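Long-range contact in Hydrogenase/urease nickel incorporation protein HypB (Helicobacter pylori, PDB 4LPS), which is a metal-binding GTPase required to insert nickel into [NiFe] hydrogenase and also needed for the maturation of urease: residues C106-S111 and E135-L140. Sequence-based numbering, arbitrary orientation.
With NI (nickel (II) ion), chain F; MG (magnesium ion), chain C; PO4 (phosphate ion), chain E.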
loop_
_atom_site.group_PDB
_atom_site.type_symbol
_atom_site.label_atom_id
_atom_site.label_comp_id
_atom_site.label_asym_id
_atom_site.label_seq_id
_atom_site.Cartn_x
_atom_site.Cartn_y
_atom_site.Cartn_z
ATOM N N CYS A 106 -14.528 -7.575 0.313
ATOM C CA CYS A 106 -14.179 -6.182 0.048
ATOM C C CYS A 106 -12.794 -5.817 0.557
ATOM O O CYS A 106 -12.435 -4.639 0.614
ATOM C CB CYS A 106 -15.211 -5.262 0.693
ATOM S SG CYS A 106 -15.269 -5.393 2.502
ATOM N N HIS A 107 -12.015 -6.830 0.910
ATOM C CA HIS A 107 -10.763 -6.619 1.614
ATOM C C HIS A 107 -9.906 -7.868 1.528
ATOM O O HIS A 107 -10.401 -8.946 1.193
ATOM C CB HIS A 107 -11.035 -6.277 3.079
ATOM C CG HIS A 107 -11.716 -7.380 3.827
ATOM N ND1 HIS A 107 -13.087 -7.507 3.886
ATOM C CD2 HIS A 107 -11.211 -8.429 4.521
ATOM C CE1 HIS A 107 -13.397 -8.575 4.598
ATOM N NE2 HIS A 107 -12.279 -9.152 4.994
ATOM N N LEU A 108 -8.621 -7.725 1.831
ATOM C CA LEU A 108 -7.750 -8.881 1.942
ATOM C C LEU A 108 -7.685 -9.359 3.386
ATOM O O LEU A 108 -7.856 -8.575 4.323
ATOM C CB LEU A 108 -6.348 -8.553 1.422
ATOM C CG LEU A 108 -6.271 -8.376 -0.097
ATOM C CD1 LEU A 108 -4.856 -8.036 -0.544
ATOM C CD2 LEU A 108 -6.782 -9.621 -0.810
ATOM N N GLU A 109 -7.439 -10.652 3.558
ATOM C CA GLU A 109 -7.184 -11.220 4.874
ATOM C C GLU A 109 -5.862 -11.979 4.845
ATOM O O GLU A 109 -5.409 -12.398 3.779
ATOM C CB GLU A 109 -8.338 -12.129 5.306
ATOM C CG GLU A 109 -9.649 -11.384 5.513
ATOM C CD GLU A 109 -10.820 -12.314 5.740
ATOM O OE1 GLU A 109 -11.933 -11.817 6.014
ATOM O OE2 GLU A 109 -10.628 -13.543 5.632
ATOM N N ALA A 110 -5.244 -12.145 6.011
ATOM C CA ALA A 110 -3.913 -12.741 6.099
ATOM C C ALA A 110 -3.837 -14.130 5.465
ATOM O O ALA A 110 -2.834 -14.473 4.840
ATOM C CB ALA A 110 -3.468 -12.807 7.548
ATOM N N SER A 111 -4.888 -14.925 5.635
ATOM C CA SER A 111 -4.940 -16.257 5.042
ATOM C C SER A 111 -4.894 -16.211 3.512
ATOM O O SER A 111 -4.436 -17.161 2.874
ATOM C CB SER A 111 -6.193 -16.995 5.518
ATOM O OG SER A 111 -7.364 -16.257 5.218
ATOM N N GLU A 135 -1.117 -4.691 -2.662
ATOM C CA GLU A 135 -2.110 -3.709 -3.081
ATOM C C GLU A 135 -3.494 -4.224 -2.724
ATOM O O GLU A 135 -4.000 -5.166 -3.335
ATOM C CB GLU A 135 -2.014 -3.394 -4.579
ATOM C CG GLU A 135 -2.934 -2.238 -4.980
ATOM C CD GLU A 135 -2.982 -1.971 -6.470
ATOM O OE1 GLU A 135 -4.092 -1.750 -6.998
ATOM O OE2 GLU A 135 -1.915 -1.976 -7.117
ATOM N N ASN A 136 -4.088 -3.613 -1.707
ATOM C CA ASN A 136 -5.362 -4.074 -1.184
ATOM C C ASN A 136 -6.532 -3.755 -2.108
ATOM O O ASN A 136 -6.410 -2.948 -3.031
ATOM C CB ASN A 136 -5.612 -3.466 0.196
ATOM C CG ASN A 136 -6.199 -4.463 1.172
ATOM O OD1 ASN A 136 -7.180 -5.142 0.864
ATOM N ND2 ASN A 136 -5.597 -4.564 2.353
ATOM N N VAL A 137 -7.655 -4.423 -1.860
ATOM C CA VAL A 137 -8.914 -4.139 -2.539
ATOM C C VAL A 137 -9.285 -2.667 -2.381
ATOM O O VAL A 137 -9.147 -2.103 -1.291
ATOM C CB VAL A 137 -10.055 -5.018 -1.990
ATOM C CG1 VAL A 137 -11.370 -4.705 -2.693
ATOM C CG2 VAL A 137 -9.702 -6.493 -2.141
ATOM N N GLY A 138 -9.729 -2.041 -3.467
ATOM C CA GLY A 138 -10.198 -0.668 -3.397
ATOM C C GLY A 138 -11.372 -0.546 -2.445
ATOM O O GLY A 138 -12.459 -1.065 -2.714
ATOM N N ASN A 139 -11.138 0.151 -1.335
ATOM C CA ASN A 139 -12.089 0.252 -0.231
ATOM C C ASN A 139 -11.467 1.099 0.876
ATOM O O ASN A 139 -10.371 0.793 1.350
ATOM C CB ASN A 139 -12.463 -1.142 0.287
ATOM C CG ASN A 139 -13.571 -1.108 1.327
ATOM O OD1 ASN A 139 -14.029 -0.044 1.739
ATOM N ND2 ASN A 139 -14.024 -2.285 1.736
ATOM N N LEU A 140 -12.141 2.176 1.269
ATOM C CA LEU A 140 -11.618 3.039 2.324
ATOM C C LEU A 140 -12.100 2.635 3.714
ATOM O O LEU A 140 -11.863 3.356 4.682
ATOM C CB LEU A 140 -12.000 4.500 2.065
ATOM C CG LEU A 140 -10.947 5.388 1.402
ATOM C CD1 LEU A 140 -11.370 6.854 1.440
ATOM C CD2 LEU A 140 -9.600 5.208 2.072
HETATM NI NI NI F . -16.892 -4.034 3.217
HETATM MG MG MG C . -5.287 -1.044 -8.999
HETATM P P PO4 E . -8.411 -0.858 -7.216
HETATM O O1 PO4 E . -8.326 -2.080 -6.338
HETATM O O2 PO4 E . -7.292 -0.904 -8.223
HETATM O O3 PO4 E . -9.736 -0.847 -7.934
HETATM O O4 PO4 E . -8.284 0.378 -6.366
HETATM O O HOH W 1 -7.362 -5.857 4.092
HETATM O O HOH W 2 -6.269 -0.303 -10.899
#
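Between the nickel site and the magnesium-nucleotide site of this SIMIBI-class G domain, the loop that leaves strand 131-135 meets the chain leading into helix 110-122, with its two direct hydrogen bonds both made by asparagine side chains to backbone. Asn139 sends ND2 to Cys106 O at 3.1 Å; the carbonyl oxygen lies in the plane of the amide and the N-H points almost straight at it (168°), although the donor stands above the plane of the carbonyl. With CG anti to the backbone N (chi1 -173°), the Asn139 side chain reaches across to Cys106, while its OD1 accepts from Val141 N.

Asn136 works differently. Its OD1 takes Leu108 N at 3.1 Å, in the carbonyl plane on a lone pair, and also Val137 N at 2.9 Å within its own loop. Its ND2 donates to Asn50 and to a water that in turn donates to Leu108 O, so both polar groups of Leu108's backbone are tied to one buried amide. The Leu108 side chain runs past that amide in the opposite direction, its CG 3.5 Å from Asn136 OD1, and Val137 wedges its methyls against the Cys106-His107 peptide.

Cys106 SG binds nickel at 2.2 Å, and Cys142 is a second ligand of the same ion; the Cys106 sulfur also accepts a nearly linear bond from His107 ND1, whose ring is held at its other nitrogen by Glu109. At the far end, Glu135 OE1 coordinates magnesium with Thr60 and Asp86. The N-H donated to the thiolate would probably temper its charge, and the short run of chain from Glu135 to Asn139 offers a plausible path for coupling nucleotide state to nickel coordination.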